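Local coordinates for mandelate racemase / muconate lactonizing enzyme, C-terminal domain protein (Pseudovibrio sp. JE062, PDB 4JHM), which is of unknown function but belongs to the enolase superfamily, pairing an N-terminal capping domain with a TIM-type barrel, at residues 125-130 against 314-319; 252-257 against 283-288; 270-275 against 297-302. All blocks are in the same frame, centred on the assembly; numbering follows the deposited sequence.

Interaction 1 of 3, residues 125-130 against 314-319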
loop_
_atom_site.group_PDB
_atom_site.type_symbol
_atom_site.label_atom_id
_atom_site.label_comp_id
_atom_site.label_asym_id
_atom_site.label_seq_id
_atom_site.Cartn_x
_atom_site.Cartn_y
_atom_site.Cartn_z
HETATM N N MSE A 125 -39.910 14.642 -2.793
HETATM C CA MSE A 125 -39.854 15.486 -3.989
HETATM C C MSE A 125 -38.839 16.585 -3.824
HETATM O O MSE A 125 -38.061 16.861 -4.736
HETATM C CB MSE A 125 -41.224 16.093 -4.247
HETATM C CG MSE A 125 -41.401 16.411 -5.725
HETATM SE SE MSE A 125 -43.300 16.781 -6.087
HETATM C CE MSE A 125 -43.863 14.926 -6.445
ATOM N N LEU A 126 -38.838 17.219 -2.655
ATOM C CA LEU A 126 -37.895 18.294 -2.359
ATOM C C LEU A 126 -36.456 17.866 -2.590
ATOM O O LEU A 126 -35.659 18.625 -3.142
ATOM C CB LEU A 126 -38.015 18.730 -0.900
ATOM C CG LEU A 126 -39.308 19.376 -0.425
ATOM C CD1 LEU A 126 -39.152 19.739 1.042
ATOM C CD2 LEU A 126 -39.652 20.606 -1.248
ATOM N N LEU A 127 -36.129 16.657 -2.143
ATOM C CA LEU A 127 -34.760 16.150 -2.210
ATOM C C LEU A 127 -34.444 15.613 -3.603
ATOM O O LEU A 127 -33.455 16.007 -4.219
ATOM C CB LEU A 127 -34.556 15.044 -1.173
ATOM C CG LEU A 127 -34.973 15.402 0.254
ATOM C CD1 LEU A 127 -35.255 14.142 1.055
ATOM C CD2 LEU A 127 -33.921 16.262 0.939
ATOM N N GLY A 128 -35.289 14.710 -4.093
ATOM C CA GLY A 128 -35.120 14.148 -5.425
ATOM C C GLY A 128 -36.448 13.730 -6.018
ATOM O O GLY A 128 -37.332 14.562 -6.250
ATOM N N GLY A 129 -36.596 12.432 -6.249
ATOM C CA GLY A 129 -37.812 11.900 -6.843
ATOM C C GLY A 129 -37.465 10.817 -7.839
ATOM O O GLY A 129 -37.321 11.078 -9.034
ATOM N N ALA A 130 -37.311 9.600 -7.331
ATOM C CA ALA A 130 -36.966 8.455 -8.161
ATOM C C ALA A 130 -38.107 7.454 -8.197
ATOM O O ALA A 130 -38.311 6.775 -9.199
ATOM C CB ALA A 130 -35.710 7.789 -7.628
ATOM N N ALA A 314 -35.281 7.700 0.983
ATOM C CA ALA A 314 -35.076 6.537 0.114
ATOM C C ALA A 314 -35.862 6.659 -1.194
ATOM O O ALA A 314 -35.465 6.104 -2.215
ATOM C CB ALA A 314 -35.443 5.250 0.842
ATOM N N LEU A 315 -36.973 7.384 -1.163
ATOM C CA LEU A 315 -37.774 7.593 -2.372
ATOM C C LEU A 315 -37.158 8.659 -3.281
ATOM O O LEU A 315 -37.449 8.710 -4.476
ATOM C CB LEU A 315 -39.213 7.968 -2.007
ATOM C CG LEU A 315 -40.196 6.800 -1.854
ATOM C CD1 LEU A 315 -39.547 5.558 -1.263
ATOM C CD2 LEU A 315 -41.378 7.225 -1.004
ATOM N N ALA A 316 -36.292 9.493 -2.715
ATOM C CA ALA A 316 -35.653 10.566 -3.467
ATOM C C ALA A 316 -34.436 10.077 -4.254
ATOM O O ALA A 316 -33.988 10.742 -5.182
ATOM C CB ALA A 316 -35.256 11.692 -2.525
ATOM N N HIS A 317 -33.903 8.919 -3.880
ATOM C CA HIS A 317 -32.739 8.350 -4.556
ATOM C C HIS A 317 -33.048 6.935 -5.040
ATOM O O HIS A 317 -34.072 6.359 -4.677
ATOM C CB HIS A 317 -31.536 8.330 -3.609
ATOM C CG HIS A 317 -31.207 9.666 -3.016
ATOM N ND1 HIS A 317 -30.332 10.550 -3.611
ATOM C CD2 HIS A 317 -31.633 10.269 -1.880
ATOM C CE1 HIS A 317 -30.237 11.640 -2.867
ATOM N NE2 HIS A 317 -31.016 11.493 -1.811
ATOM N N ASP A 318 -32.163 6.377 -5.860
ATOM C CA ASP A 318 -32.343 5.020 -6.378
ATOM C C ASP A 318 -31.524 3.996 -5.606
ATOM O O ASP A 318 -31.911 2.831 -5.518
ATOM C CB ASP A 318 -31.944 4.955 -7.849
ATOM C CG ASP A 318 -32.925 5.667 -8.748
ATOM O OD1 ASP A 318 -34.132 5.363 -8.656
ATOM O OD2 ASP A 318 -32.490 6.518 -9.554
ATOM N N ASN A 319 -30.393 4.428 -5.051
ATOM C CA ASN A 319 -29.466 3.511 -4.393
ATOM C C ASN A 319 -29.931 3.088 -2.999
ATOM O O ASN A 319 -29.450 3.589 -1.987
ATOM C CB ASN A 319 -28.052 4.105 -4.349
ATOM C CG ASN A 319 -28.001 5.486 -3.714
ATOM O OD1 ASN A 319 -28.982 6.226 -3.705
ATOM N ND2 ASN A 319 -26.837 5.842 -3.187
#

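Interaction 2 of 3, residues 252-257 against 283-288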
loop_
_atom_site.group_PDB
_atom_site.type_symbol
_atom_site.label_atom_id
_atom_site.label_comp_id
_atom_site.label_asym_id
_atom_site.label_seq_id
_atom_site.Cartn_x
_atom_site.Cartn_y
_atom_site.Cartn_z
ATOM N N LEU A 252 -21.470 7.353 12.327
ATOM C CA LEU A 252 -22.543 8.255 11.909
ATOM C C LEU A 252 -22.103 9.474 11.084
ATOM O O LEU A 252 -22.940 10.155 10.477
ATOM C CB LEU A 252 -23.295 8.756 13.143
ATOM C CG LEU A 252 -23.672 7.737 14.220
ATOM C CD1 LEU A 252 -24.634 8.369 15.215
ATOM C CD2 LEU A 252 -24.284 6.483 13.615
ATOM N N THR A 253 -20.810 9.769 11.063
ATOM C CA THR A 253 -20.341 10.968 10.378
ATOM C C THR A 253 -20.126 10.714 8.892
ATOM O O THR A 253 -19.840 9.597 8.476
ATOM C CB THR A 253 -19.027 11.501 10.985
ATOM O OG1 THR A 253 -18.036 10.463 10.994
ATOM C CG2 THR A 253 -19.262 12.017 12.406
ATOM N N LEU A 254 -20.263 11.769 8.095
ATOM C CA LEU A 254 -20.025 11.685 6.660
ATOM C C LEU A 254 -18.600 11.202 6.382
ATOM O O LEU A 254 -18.352 10.531 5.379
ATOM C CB LEU A 254 -20.259 13.045 5.996
ATOM C CG LEU A 254 -21.633 13.700 6.164
ATOM C CD1 LEU A 254 -21.636 15.103 5.576
ATOM C CD2 LEU A 254 -22.724 12.857 5.522
ATOM N N GLN A 255 -17.671 11.544 7.273
ATOM C CA GLN A 255 -16.281 11.106 7.142
ATOM C C GLN A 255 -16.165 9.619 7.436
ATOM O O GLN A 255 -15.535 8.882 6.680
ATOM C CB GLN A 255 -15.355 11.875 8.091
ATOM C CG GLN A 255 -15.300 13.383 7.871
ATOM C CD GLN A 255 -16.510 14.096 8.438
ATOM O OE1 GLN A 255 -17.554 14.157 7.801
ATOM N NE2 GLN A 255 -16.377 14.633 9.640
ATOM N N GLU A 256 -16.774 9.178 8.534
ATOM C CA GLU A 256 -16.717 7.770 8.922
ATOM C C GLU A 256 -17.262 6.872 7.817
ATOM O O GLU A 256 -16.633 5.871 7.454
ATOM C CB GLU A 256 -17.481 7.532 10.222
ATOM C CG GLU A 256 -16.659 7.776 11.478
ATOM C CD GLU A 256 -17.509 7.842 12.734
ATOM O OE1 GLU A 256 -18.383 8.727 12.816
ATOM O OE2 GLU A 256 -17.295 7.018 13.645
ATOM N N VAL A 257 -18.428 7.236 7.287
ATOM C CA VAL A 257 -19.032 6.524 6.164
ATOM C C VAL A 257 -18.103 6.550 4.956
ATOM O O VAL A 257 -17.926 5.544 4.263
ATOM C CB VAL A 257 -20.369 7.169 5.750
ATOM C CG1 VAL A 257 -20.807 6.660 4.382
ATOM C CG2 VAL A 257 -21.441 6.901 6.797
ATOM N N ASN A 283 -29.516 12.177 3.724
ATOM C CA ASN A 283 -29.531 12.574 2.330
ATOM C C ASN A 283 -28.137 12.581 1.711
ATOM O O ASN A 283 -27.930 12.066 0.614
ATOM C CB ASN A 283 -30.167 13.961 2.209
ATOM C CG ASN A 283 -30.391 14.374 0.773
ATOM O OD1 ASN A 283 -31.179 13.765 0.052
ATOM N ND2 ASN A 283 -29.699 15.419 0.348
ATOM N N LYS A 284 -27.181 13.167 2.416
ATOM C CA LYS A 284 -25.815 13.237 1.916
ATOM C C LYS A 284 -25.165 11.855 1.860
ATOM O O LYS A 284 -24.442 11.543 0.914
ATOM C CB LYS A 284 -24.984 14.177 2.782
ATOM C CG LYS A 284 -25.418 15.630 2.693
ATOM C CD LYS A 284 -24.682 16.491 3.707
ATOM C CE LYS A 284 -25.229 17.905 3.749
ATOM N NZ LYS A 284 -24.723 18.623 4.947
ATOM N N CYS A 285 -25.429 11.028 2.867
ATOM C CA CYS A 285 -24.867 9.681 2.912
ATOM C C CYS A 285 -25.277 8.861 1.691
ATOM O O CYS A 285 -24.503 8.039 1.195
ATOM C CB CYS A 285 -25.282 8.970 4.198
ATOM S SG CYS A 285 -24.493 9.641 5.681
ATOM N N PHE A 286 -26.494 9.092 1.213
ATOM C CA PHE A 286 -26.955 8.497 -0.037
ATOM C C PHE A 286 -26.037 8.917 -1.170
ATOM O O PHE A 286 -25.508 8.079 -1.905
ATOM C CB PHE A 286 -28.385 8.952 -0.359
ATOM C CG PHE A 286 -29.449 7.976 0.061
ATOM C CD1 PHE A 286 -29.796 6.918 -0.761
ATOM C CD2 PHE A 286 -30.107 8.124 1.264
ATOM C CE1 PHE A 286 -30.774 6.018 -0.384
ATOM C CE2 PHE A 286 -31.090 7.230 1.642
ATOM C CZ PHE A 286 -31.427 6.177 0.816
ATOM N N ALA A 287 -25.860 10.229 -1.308
ATOM C CA ALA A 287 -24.995 10.785 -2.342
ATOM C C ALA A 287 -23.596 10.200 -2.233
ATOM O O ALA A 287 -22.956 9.908 -3.241
ATOM C CB ALA A 287 -24.940 12.301 -2.229
ATOM N N ILE A 288 -23.131 10.019 -1.003
ATOM C CA ILE A 288 -21.790 9.502 -0.765
ATOM C C ILE A 288 -21.682 8.041 -1.198
ATOM O O ILE A 288 -20.710 7.652 -1.854
ATOM C CB ILE A 288 -21.386 9.676 0.711
ATOM C CG1 ILE A 288 -21.250 11.169 1.025
ATOM C CG2 ILE A 288 -20.079 8.952 1.004
ATOM C CD1 ILE A 288 -21.078 11.486 2.496
#

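Interaction 3 of 3, residues 270-275 against 297-302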
loop_
_atom_site.group_PDB
_atom_site.type_symbol
_atom_site.label_atom_id
_atom_site.label_comp_id
_atom_site.label_asym_id
_atom_site.label_seq_id
_atom_site.Cartn_x
_atom_site.Cartn_y
_atom_site.Cartn_z
ATOM N N ARG A 270 -25.501 1.840 6.083
ATOM C CA ARG A 270 -26.745 1.748 6.815
ATOM C C ARG A 270 -26.803 2.872 7.825
ATOM O O ARG A 270 -26.010 2.923 8.758
ATOM C CB ARG A 270 -26.851 0.397 7.511
ATOM C CG ARG A 270 -27.953 0.318 8.557
ATOM C CD ARG A 270 -27.990 -1.066 9.180
ATOM N NE ARG A 270 -27.879 -2.074 8.132
ATOM C CZ ARG A 270 -28.886 -2.449 7.357
ATOM N NH1 ARG A 270 -30.088 -1.916 7.529
ATOM N NH2 ARG A 270 -28.694 -3.357 6.410
ATOM N N GLN A 271 -27.744 3.781 7.614
ATOM C CA GLN A 271 -27.916 4.918 8.487
ATOM C C GLN A 271 -29.382 5.081 8.787
ATOM O O GLN A 271 -30.235 4.538 8.089
ATOM C CB GLN A 271 -27.412 6.190 7.821
ATOM C CG GLN A 271 -25.925 6.203 7.543
ATOM C CD GLN A 271 -25.115 6.534 8.772
ATOM O OE1 GLN A 271 -25.019 5.732 9.696
ATOM N NE2 GLN A 271 -24.521 7.726 8.788
ATOM N N ASP A 272 -29.660 5.842 9.834
ATOM C CA ASP A 272 -31.010 6.176 10.225
ATOM C C ASP A 272 -31.043 7.691 10.318
ATOM O O ASP A 272 -30.170 8.300 10.937
ATOM C CB ASP A 272 -31.332 5.530 11.573
ATOM C CG ASP A 272 -32.786 5.674 11.965
ATOM O OD1 ASP A 272 -33.495 6.512 11.370
ATOM O OD2 ASP A 272 -33.218 4.944 12.880
ATOM N N ALA A 273 -32.032 8.301 9.681
ATOM C CA ALA A 273 -32.144 9.745 9.678
ATOM C C ALA A 273 -32.312 10.265 11.099
ATOM O O ALA A 273 -31.864 11.361 11.420
ATOM C CB ALA A 273 -33.316 10.176 8.812
ATOM N N THR A 274 -32.947 9.465 11.951
ATOM C CA THR A 274 -33.231 9.866 13.325
ATOM C C THR A 274 -32.047 9.626 14.256
ATOM O O THR A 274 -32.184 9.730 15.478
ATOM C CB THR A 274 -34.423 9.080 13.892
ATOM O OG1 THR A 274 -34.079 7.693 13.977
ATOM C CG2 THR A 274 -35.641 9.245 13.008
ATOM N N VAL A 275 -30.890 9.297 13.683
ATOM C CA VAL A 275 -29.695 9.029 14.475
ATOM C C VAL A 275 -28.489 9.829 13.992
ATOM O O VAL A 275 -27.756 10.399 14.802
ATOM C CB VAL A 275 -29.333 7.530 14.463
ATOM C CG1 VAL A 275 -27.932 7.315 15.011
ATOM C CG2 VAL A 275 -30.333 6.727 15.275
ATOM N N GLU A 297 -28.995 1.128 2.631
ATOM C CA GLU A 297 -30.167 0.440 3.159
ATOM C C GLU A 297 -30.574 1.072 4.482
ATOM O O GLU A 297 -29.888 0.915 5.489
ATOM C CB GLU A 297 -29.876 -1.048 3.341
ATOM C CG GLU A 297 -29.475 -1.743 2.051
ATOM C CD GLU A 297 -30.486 -1.552 0.930
ATOM O OE1 GLU A 297 -31.698 -1.515 1.224
ATOM O OE2 GLU A 297 -30.070 -1.456 -0.248
ATOM N N ILE A 298 -31.692 1.790 4.469
ATOM C CA ILE A 298 -32.126 2.572 5.621
ATOM C C ILE A 298 -32.512 1.701 6.802
ATOM O O ILE A 298 -33.095 0.628 6.651
ATOM C CB ILE A 298 -33.343 3.475 5.294
ATOM C CG1 ILE A 298 -34.465 2.659 4.643
ATOM C CG2 ILE A 298 -32.931 4.628 4.390
ATOM C CD1 ILE A 298 -35.723 3.452 4.362
ATOM N N GLN A 299 -32.173 2.182 7.986
ATOM C CA GLN A 299 -32.680 1.608 9.205
ATOM C C GLN A 299 -33.935 2.385 9.567
ATOM O O GLN A 299 -33.873 3.393 10.271
ATOM C CB GLN A 299 -31.633 1.715 10.306
ATOM C CG GLN A 299 -32.159 1.400 11.688
ATOM C CD GLN A 299 -31.109 0.758 12.557
ATOM O OE1 GLN A 299 -30.743 1.288 13.605
ATOM N NE2 GLN A 299 -30.605 -0.387 12.118
ATOM N N SER A 300 -35.073 1.925 9.059
ATOM C CA SER A 300 -36.336 2.624 9.264
ATOM C C SER A 300 -37.196 1.934 10.310
ATOM O O SER A 300 -38.385 2.195 10.398
ATOM C CB SER A 300 -37.110 2.716 7.951
ATOM O OG SER A 300 -37.692 1.469 7.607
HETATM N N MSE A 301 -36.593 1.055 11.103
HETATM C CA MSE A 301 -37.311 0.385 12.184
HETATM C C MSE A 301 -37.612 1.368 13.278
HETATM O O MSE A 301 -36.709 1.982 13.836
HETATM C CB MSE A 301 -36.464 -0.757 12.730
HETATM C CG MSE A 301 -36.523 -0.839 14.250
HETATM SE SE MSE A 301 -37.106 -2.640 14.774
HETATM C CE MSE A 301 -35.391 -3.321 15.477
ATOM N N GLY A 302 -38.892 1.529 13.594
ATOM C CA GLY A 302 -39.311 2.449 14.646
ATOM C C GLY A 302 -40.736 2.937 14.466
ATOM O O GLY A 302 -41.537 2.294 13.793
#

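Interaction 1 of 3, residues 125-130 against 314-319
Leu127 CB points toward the end of helix 304-316 and lies 3.7 Å from the methyl CB of Ala316. Its CG stands anti to the carbonyl carbon (chi1 -52°), and the branch beyond leads to Ile279 and Asn283 of helix 279-291 and to Trp112. The root of the side chain thus makes the closest approach to Ala316. The same Ala316 methyl comes within 3.4 Å of Gly128 N, covering the point where the chain leaves helix 123-127. Two backbone bonds follow, both nearly straight at the hydrogen: Gly129 N to Ala316 O at 3.3 Å, approaching from the side of the C=O, and Ala130 N to Leu315 O at 3.0 Å, in the carbonyl plane. They tie the turn after helix 123-127, which leads into strand 133-139 and probably marks the passage from capping domain to barrel in this superfamily, to the end of helix 304-316. Ala130 CB points toward the partner segment, 3.7 Å from His317 O and beside the Asp318 carboxylate, whose OD2 is bonded to Gln86 NE2 of the second subunit. His317 CB points away from 125-130; the ring stacks with Phe286, and NE2 is hydrogen-bonded to Asn283 OD1.

Interaction 2 of 3, residues 252-257 against 283-288
Leu254 reaches across to helix 279-291 with both methyls. Its CD2 lies 3.7 Å from Cys285 SG and equally far from Ile288 CD1, while CD1 touches Lys284 CD at 3.8 Å, the two side chains crossing at a slant. The Leu254 and Ile288 side chains cross at about a right angle. One turn further on, Val257 points toward the same helix and adds a looser contact, its CG1 4.1 Å from Ile288 CG2. CG2 of Val257 turns to Cys285 SG, so the two branches divide between neighbouring partners.

The second shell fixes the start of helix 254-262. Thr253 is its N-cap and forms a capping box with Glu256: Glu256 N donates to Thr253 OG1 at 3.0 Å, and Thr253 N donates to Glu256 OE1 at 3.2 Å. The Lys284 chain is extended beyond CG, which takes NZ past the leucine to Gln86 OE1 and Gln281 OE1. Ala287 of the second subunit packs on Lys284 and Ile288.

No hydrogen bond links the two segments. Helices 254-262 and 279-291, successive in the chain and probably both of the barrel's outer layer, are thus joined by apolar packing; Lys284 lends methylenes while its ammonium is bonded outside the apolar patch.

Interaction 3 of 3, residues 270-275 against 297-302
Gln299 and Arg270 bury most of the surface here, their side chains crossing at about a right angle. Gln299 points its CB toward 270-275 and sets its amide NE2 4.0 Å from Arg270 CD, the amide and guanidinium planes 32° apart. The amide's OE1 is held by Asn249 ND2. Arg270 leaves with CG anti to the backbone N (chi1 167°) and then bends at chi3 (-45°), which folds its guanidinium back over Glu297 O. That carbonyl oxygen lies over one face, 3.5 Å from NH1, at too poor an angle for a hydrogen bond; a hydrogen bond from NH2 to Ser245 OG helps hold the group, with a long, weak ion pair to Glu222 beside it. Backbone pairing comes from a single bond, Gln299 N to Gln271 O at 3.1 Å, practically straight at the hydrogen. Asp272 crosses the Gln299 side chain, its carboxylate steeply inclined to the amide. Its OD1 accepts from Thr274 N at 3.1 Å, closing an Asx turn, and also from Asn310 ND2 of helix 304-316. The segments run in parallel between strands 243-245 and 323-326, consistent with the sixth and seventh barrel strands; Gln299 touches Glu324, and Gln271 packs on Leu282 and Cys285 of helix 279-291.

Interactions 2 and 3 alternate along the chain, and both nest inside the long loop closed by interaction 1. The centre of interaction 3 lies about 3 Å from the chain's centre, at what are probably strand positions of the barrel wall; those of interactions 1 and 2 lie further out, at about 17 and 15 Å. Centre to centre, interactions 1 and 2 are about 16 Å apart, and interaction 3 is about 16 Å from interaction 1 and 13 Å from interaction 2. Phe286 of helix 279-291 packs on Ala314 of helix 304-316, Ala314 touches Ile298, and Leu252 meets Val275. The series runs from barrel wall through the helical layer to the turn after helix 123-127, with interactions 1 and 2 also meeting the second subunit.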